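PDB 2A5Z: lambda phage protein with carbohydrate-binding module from Shewanella oneidensis, which is of unknown function but binds magnesium and, with a jelly-roll fold and a carbohydrate-binding module, may bind sugars. Local coordinates for residues T121-T126 and I246-F251; T183-K188 and V199-D204. One frame throughout, in Å; residues are numbered along the deposited sequence.

Contact 1. Residues T121-T126 and I246-F251; sequences TVYFKT and IDLIEF. With MG (magnesium ion), chain F.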
loop_
_atom_site.group_PDB
_atom_site.type_symbol
_atom_site.label_atom_id
_atom_site.label_comp_id
_atom_site.label_asym_id
_atom_site.label_seq_id
_atom_site.Cartn_x
_atom_site.Cartn_y
_atom_site.Cartn_z
ATOM N N THR C 121 16.834 1.762 -10.534
ATOM C CA THR C 121 17.808 0.736 -10.196
ATOM C C THR C 121 17.101 -0.593 -9.937
ATOM O O THR C 121 16.111 -0.630 -9.212
ATOM C CB THR C 121 18.662 1.142 -8.981
ATOM O OG1 THR C 121 19.190 2.464 -9.189
ATOM C CG2 THR C 121 19.824 0.172 -8.786
ATOM N N VAL C 122 17.615 -1.668 -10.543
ATOM C CA VAL C 122 17.006 -3.000 -10.459
ATOM C C VAL C 122 18.046 -4.054 -10.063
ATOM O O VAL C 122 19.103 -4.167 -10.694
ATOM C CB VAL C 122 16.361 -3.444 -11.811
ATOM C CG1 VAL C 122 15.739 -4.840 -11.675
ATOM C CG2 VAL C 122 15.299 -2.463 -12.269
ATOM N N TYR C 123 17.735 -4.814 -9.018
ATOM C CA TYR C 123 18.552 -5.937 -8.596
ATOM C C TYR C 123 17.852 -7.194 -9.079
ATOM O O TYR C 123 16.711 -7.474 -8.672
ATOM C CB TYR C 123 18.704 -5.957 -7.069
ATOM C CG TYR C 123 19.441 -4.752 -6.511
ATOM C CD1 TYR C 123 20.724 -4.881 -5.968
ATOM C CD2 TYR C 123 18.862 -3.485 -6.536
ATOM C CE1 TYR C 123 21.401 -3.768 -5.442
ATOM C CE2 TYR C 123 19.532 -2.365 -6.027
ATOM C CZ TYR C 123 20.803 -2.517 -5.491
ATOM O OH TYR C 123 21.467 -1.410 -4.992
ATOM N N PHE C 124 18.525 -7.943 -9.952
ATOM C CA PHE C 124 17.893 -9.060 -10.651
ATOM C C PHE C 124 18.825 -10.243 -10.833
ATOM O O PHE C 124 20.051 -10.082 -10.879
ATOM C CB PHE C 124 17.323 -8.608 -12.011
ATOM C CG PHE C 124 18.370 -8.211 -13.026
ATOM C CD1 PHE C 124 18.858 -9.143 -13.949
ATOM C CD2 PHE C 124 18.854 -6.909 -13.077
ATOM C CE1 PHE C 124 19.807 -8.783 -14.890
ATOM C CE2 PHE C 124 19.823 -6.543 -14.015
ATOM C CZ PHE C 124 20.290 -7.485 -14.927
ATOM N N LYS C 125 18.230 -11.431 -10.946
ATOM C CA LYS C 125 18.989 -12.667 -11.106
ATOM C C LYS C 125 18.627 -13.339 -12.418
ATOM O O LYS C 125 17.445 -13.566 -12.712
ATOM C CB LYS C 125 18.724 -13.630 -9.938
ATOM C CG LYS C 125 19.647 -14.861 -9.921
ATOM C CD LYS C 125 19.389 -15.776 -8.733
ATOM C CE LYS C 125 20.444 -16.896 -8.692
ATOM N NZ LYS C 125 20.211 -17.890 -7.614
ATOM N N THR C 126 19.648 -13.672 -13.200
ATOM C CA THR C 126 19.438 -14.440 -14.418
ATOM C C THR C 126 18.883 -15.838 -14.088
ATOM O O THR C 126 19.164 -16.379 -13.014
ATOM C CB THR C 126 20.714 -14.529 -15.266
ATOM O OG1 THR C 126 21.812 -14.959 -14.452
ATOM C CG2 THR C 126 21.024 -13.165 -15.870
ATOM N N ILE C 246 13.378 -11.033 -9.759
ATOM C CA ILE C 246 13.599 -9.674 -9.232
ATOM C C ILE C 246 13.607 -9.632 -7.695
ATOM O O ILE C 246 12.719 -10.186 -7.030
ATOM C CB ILE C 246 12.646 -8.609 -9.865
ATOM C CG1 ILE C 246 12.987 -7.186 -9.364
ATOM C CG2 ILE C 246 11.162 -8.998 -9.672
ATOM C CD1 ILE C 246 12.467 -6.058 -10.250
ATOM N N ASP C 247 14.649 -8.986 -7.171
ATOM C CA ASP C 247 14.856 -8.776 -5.744
ATOM C C ASP C 247 14.312 -7.394 -5.351
ATOM O O ASP C 247 13.581 -7.256 -4.384
ATOM C CB ASP C 247 16.367 -8.860 -5.451
ATOM C CG ASP C 247 16.736 -8.498 -4.010
ATOM O OD1 ASP C 247 15.905 -8.662 -3.107
ATOM O OD2 ASP C 247 17.888 -8.064 -3.770
ATOM N N LEU C 248 14.642 -6.378 -6.138
ATOM C CA LEU C 248 14.501 -5.006 -5.684
ATOM C C LEU C 248 14.473 -4.047 -6.865
ATOM O O LEU C 248 15.246 -4.200 -7.815
ATOM C CB LEU C 248 15.679 -4.669 -4.748
ATOM C CG LEU C 248 15.957 -3.268 -4.191
ATOM C CD1 LEU C 248 14.760 -2.727 -3.441
ATOM C CD2 LEU C 248 17.173 -3.310 -3.278
ATOM N N ILE C 249 13.576 -3.067 -6.795
ATOM C CA ILE C 249 13.540 -1.974 -7.758
ATOM C C ILE C 249 13.452 -0.655 -6.991
ATOM O O ILE C 249 12.830 -0.599 -5.935
ATOM C CB ILE C 249 12.374 -2.145 -8.797
ATOM C CG1 ILE C 249 12.508 -1.140 -9.953
ATOM C CG2 ILE C 249 10.988 -2.106 -8.118
ATOM C CD1 ILE C 249 11.636 -1.463 -11.172
ATOM N N GLU C 250 14.096 0.386 -7.510
ATOM C CA GLU C 250 14.079 1.717 -6.899
ATOM C C GLU C 250 13.854 2.785 -7.972
ATOM O O GLU C 250 14.460 2.725 -9.036
ATOM C CB GLU C 250 15.398 1.967 -6.156
ATOM C CG GLU C 250 15.579 3.389 -5.641
ATOM C CD GLU C 250 17.017 3.679 -5.204
ATOM O OE1 GLU C 250 17.297 3.637 -3.985
ATOM O OE2 GLU C 250 17.868 3.938 -6.083
ATOM N N PHE C 251 12.973 3.744 -7.680
ATOM C CA PHE C 251 12.715 4.912 -8.537
ATOM C C PHE C 251 13.099 6.193 -7.794
ATOM O O PHE C 251 12.653 6.405 -6.660
ATOM C CB PHE C 251 11.226 5.007 -8.901
ATOM C CG PHE C 251 10.759 3.955 -9.867
ATOM C CD1 PHE C 251 10.614 4.251 -11.213
ATOM C CD2 PHE C 251 10.450 2.673 -9.428
ATOM C CE1 PHE C 251 10.173 3.276 -12.117
ATOM C CE2 PHE C 251 10.014 1.684 -10.319
ATOM C CZ PHE C 251 9.883 1.987 -11.664
HETATM MG MG MG F . 13.922 -8.121 -2.438
HETATM O O HOH W 1 17.474 4.396 -8.613
HETATM O O HOH W 2 20.382 3.247 -6.997
#

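Contact 2. Residues T183-K188 and V199-D204; sequences TWYICK and VTLYSD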
loop_
_atom_site.group_PDB
_atom_site.type_symbol
_atom_site.label_atom_id
_atom_site.label_comp_id
_atom_site.label_asym_id
_atom_site.label_seq_id
_atom_site.Cartn_x
_atom_site.Cartn_y
_atom_site.Cartn_z
ATOM N N THR C 183 22.962 -15.793 -11.801
ATOM C CA THR C 183 23.881 -14.756 -11.320
ATOM C C THR C 183 23.115 -13.483 -11.007
ATOM O O THR C 183 22.217 -13.097 -11.755
ATOM C CB THR C 183 24.989 -14.471 -12.358
ATOM O OG1 THR C 183 25.723 -15.675 -12.603
ATOM C CG2 THR C 183 25.962 -13.375 -11.872
ATOM N N TRP C 184 23.488 -12.835 -9.905
ATOM C CA TRP C 184 22.894 -11.564 -9.499
ATOM C C TRP C 184 23.597 -10.387 -10.145
ATOM O O TRP C 184 24.829 -10.314 -10.135
ATOM C CB TRP C 184 22.940 -11.432 -7.974
ATOM C CG TRP C 184 21.916 -12.271 -7.314
ATOM C CD1 TRP C 184 22.105 -13.494 -6.722
ATOM C CD2 TRP C 184 20.522 -11.970 -7.186
ATOM N NE1 TRP C 184 20.908 -13.964 -6.227
ATOM C CE2 TRP C 184 19.921 -13.051 -6.501
ATOM C CE3 TRP C 184 19.722 -10.888 -7.580
ATOM C CZ2 TRP C 184 18.551 -13.083 -6.203
ATOM C CZ3 TRP C 184 18.361 -10.921 -7.293
ATOM C CH2 TRP C 184 17.789 -12.013 -6.604
ATOM N N TYR C 185 22.801 -9.472 -10.700
ATOM C CA TYR C 185 23.292 -8.297 -11.425
ATOM C C TYR C 185 22.554 -7.065 -10.912
ATOM O O TYR C 185 21.476 -7.184 -10.323
ATOM C CB TYR C 185 23.037 -8.438 -12.937
ATOM C CG TYR C 185 23.879 -9.477 -13.639
ATOM C CD1 TYR C 185 25.214 -9.221 -13.955
ATOM C CD2 TYR C 185 23.346 -10.718 -13.987
ATOM C CE1 TYR C 185 26.005 -10.180 -14.591
ATOM C CE2 TYR C 185 24.125 -11.688 -14.636
ATOM C CZ TYR C 185 25.452 -11.408 -14.931
ATOM O OH TYR C 185 26.227 -12.343 -15.571
ATOM N N ILE C 186 23.131 -5.889 -11.135
ATOM C CA ILE C 186 22.447 -4.625 -10.851
ATOM C C ILE C 186 22.436 -3.805 -12.143
ATOM O O ILE C 186 23.418 -3.801 -12.885
ATOM C CB ILE C 186 23.142 -3.831 -9.695
ATOM C CG1 ILE C 186 23.429 -4.744 -8.496
ATOM C CG2 ILE C 186 22.301 -2.596 -9.270
ATOM C CD1 ILE C 186 24.402 -4.168 -7.473
ATOM N N CYS C 187 21.308 -3.165 -12.445
ATOM C CA CYS C 187 21.241 -2.240 -13.567
ATOM C C CYS C 187 20.664 -0.900 -13.126
ATOM O O CYS C 187 19.622 -0.844 -12.457
ATOM C CB CYS C 187 20.422 -2.811 -14.734
ATOM S SG CYS C 187 20.151 -1.625 -16.095
ATOM N N LYS C 188 21.362 0.169 -13.495
ATOM C CA LYS C 188 20.847 1.517 -13.348
ATOM C C LYS C 188 20.508 2.107 -14.720
ATOM O O LYS C 188 21.319 2.077 -15.650
ATOM C CB LYS C 188 21.843 2.396 -12.588
ATOM C CG LYS C 188 21.369 3.829 -12.348
ATOM C CD LYS C 188 22.055 4.446 -11.136
ATOM C CE LYS C 188 23.562 4.506 -11.282
ATOM N NZ LYS C 188 24.121 5.477 -10.311
ATOM N N VAL C 199 22.332 3.424 -19.621
ATOM C CA VAL C 199 22.177 2.222 -18.793
ATOM C C VAL C 199 23.536 1.685 -18.377
ATOM O O VAL C 199 24.488 1.692 -19.164
ATOM C CB VAL C 199 21.358 1.073 -19.468
ATOM C CG1 VAL C 199 19.869 1.396 -19.460
ATOM C CG2 VAL C 199 21.856 0.781 -20.877
ATOM N N THR C 200 23.616 1.227 -17.134
ATOM C CA THR C 200 24.842 0.632 -16.621
ATOM C C THR C 200 24.516 -0.673 -15.930
ATOM O O THR C 200 23.629 -0.722 -15.070
ATOM C CB THR C 200 25.571 1.582 -15.654
ATOM O OG1 THR C 200 25.792 2.832 -16.308
ATOM C CG2 THR C 200 26.916 1.002 -15.227
ATOM N N LEU C 201 25.223 -1.725 -16.328
ATOM C CA LEU C 201 25.129 -3.030 -15.686
ATOM C C LEU C 201 26.323 -3.247 -14.748
ATOM O O LEU C 201 27.470 -2.961 -15.106
ATOM C CB LEU C 201 25.068 -4.131 -16.746
ATOM C CG LEU C 201 24.992 -5.591 -16.321
ATOM C CD1 LEU C 201 23.577 -5.977 -15.854
ATOM C CD2 LEU C 201 25.458 -6.468 -17.481
ATOM N N TYR C 202 26.037 -3.726 -13.540
ATOM C CA TYR C 202 27.047 -3.979 -12.526
ATOM C C TYR C 202 26.980 -5.432 -12.070
ATOM O O TYR C 202 25.952 -6.112 -12.232
ATOM C CB TYR C 202 26.834 -3.092 -11.289
ATOM C CG TYR C 202 26.631 -1.614 -11.542
ATOM C CD1 TYR C 202 27.689 -0.710 -11.389
ATOM C CD2 TYR C 202 25.379 -1.112 -11.894
ATOM C CE1 TYR C 202 27.508 0.663 -11.592
ATOM C CE2 TYR C 202 25.182 0.262 -12.115
ATOM C CZ TYR C 202 26.253 1.140 -11.959
ATOM O OH TYR C 202 26.070 2.484 -12.178
ATOM N N SER C 203 28.072 -5.895 -11.473
ATOM C CA SER C 203 28.067 -7.163 -10.755
ATOM C C SER C 203 27.316 -6.969 -9.432
ATOM O O SER C 203 26.969 -5.835 -9.061
ATOM C CB SER C 203 29.502 -7.601 -10.475
ATOM O OG SER C 203 30.055 -6.798 -9.449
ATOM N N ASP C 204 27.089 -8.063 -8.709
ATOM C CA ASP C 204 26.385 -8.004 -7.423
ATOM C C ASP C 204 27.154 -7.232 -6.334
ATOM O O ASP C 204 26.580 -6.876 -5.305
ATOM C CB ASP C 204 26.029 -9.414 -6.932
ATOM C CG ASP C 204 24.831 -9.422 -5.992
ATOM O OD1 ASP C 204 24.024 -8.463 -6.034
ATOM O OD2 ASP C 204 24.680 -10.403 -5.228
HETATM O O HOH W 3 27.469 -10.575 -10.280
HETATM O O HOH W 4 21.780 -7.835 -7.503
HETATM O O HOH W 5 23.501 4.502 -15.712
#

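Contact 1. Residues T121-T126 and I246-F251
Thr-121 to Lys-125 and Leu-248 to Phe-251 run as neighbouring antiparallel strands, their axes 4.7 Å apart at closest and their directions at 172°. Thr-121 pairs with Glu-250 through two backbone bonds, and Tyr-123 N gives a nearly straight one to Leu-248 O, 2.8 Å. The ladder then slips by one residue: Tyr-123 O takes Asp-247 N at 3.0 Å and, weakly, Leu-248 N at 3.5 Å. Asp-247 and Leu-248 are thus set against the single Tyr-123, a classic beta bulge.

On one face Val-122 reaches both branched neighbours, CG1 meeting Ile-246 CD1 at 3.8 Å and CG2 lying alongside Ile-249 CG1; compact branched chains suit this inner layer, where Phe-230 also packs. On the other face Leu-248 lies beside Tyr-123 and lays CD2 over its ring, 4.0 Å from the centroid, a CH-pi contact. The phenol OH bonds Ala-260 O of the second subunit. Farther along, two waters bridge Thr-121 OG1 and Glu-250 OE2, while Tyr-50 holds Glu-250 OE1.

Asp-247 chelates magnesium through O and OD1, each at 2.2 Å, because a chi1 of 173° sets the carboxylate beside its own carbonyl carbon; Asp-54, Phe-88 and Gly-89 add ligands. His-87 of the same chain hydrogen-bonds OD2 and Arg-259 of the second subunit salt-bridges it, so the bulge ties the sheet to both metal and subunit interface, and the cation probably polarises the carboxylate.

Contact 2. Residues T183-K188 and V199-D204
Trp-184 opens the contact by setting its CB against the carboxylate of Asp-204: Trp-184 CB lies 3.4 Å from Asp-204 CG. The two side chains run side by side, indole and carboxylate planes only modestly inclined to each other. Here a water spans the backbones, donating to Trp-184 O and accepting from Asp-204 N. His-87 stacks on the indole and also bonds Asp-204 OD2, and Glu-84 takes the indole NE1, so the same histidine meets ring and carboxylate.

Tyr-185 turns to the opposite face, where its CB meets Leu-201 CD1 at 3.9 Å and Tyr-202 O lies at its ring edge. A second water donates to Tyr-185 O and to Asp-204 OD1. Ile-186 exchanges two backbone bonds with Tyr-202. The one from Tyr-202 N to Ile-186 O is 2.7 Å long, whereas Ile-186 N approaches Tyr-202 O from 41° above the carbonyl plane. Because CG1 stands anti to the carbonyl carbon (chi1 -48°), the isoleucine can extend CD1 to Ser-203 O, 3.4 Å away.

These strands, 184-191 and 197-203, are the two arms of an antiparallel beta hairpin within the six-stranded sheet of the jelly roll; the axes of the paired segments approach to 4.6 Å, their directions 155° apart.

Cys-187 forms a non-hydrogen-bonded pair with Leu-201, and both small thiol and leucine pack on Leu-153 of the other large sheet. Lys-188 and Thr-200 form a hydrogen-bonded pair, each N giving its proton to the other's O. The aliphatic stem of Lys-188 suits an aromatic neighbour: CB sits at the edge of the Tyr-202 ring, and the chain bends at its third torsion to bring CE to 3.3 Å from Tyr-202 OH, while NZ bonds Val-262 O of the second subunit. Thr-200 CG2 lies over one face of that ring, toward its rim.

Contact 1 and contact 2 lie side by side in one sheet, their centres about 9 Å apart, and strands 119-125 and 184-191 join them. Probable backbone bonds link Phe-124 O to Tyr-185 N at 2.8 Å and Val-122 N to Cys-187 O at 2.9 Å. In sequence the hairpin of contact 2 is nested inside the long loop that contact 1 closes. Near the magnesium they meet again through side chains: Trp-184 CZ3 packs 3.4 Å from Asp-247 CB, placing the indole about 7 Å from the metal at the nearest atoms. Both also touch the second subunit, whose C-terminal Arg-259, Ala-260 and Val-262 reach the two contacts.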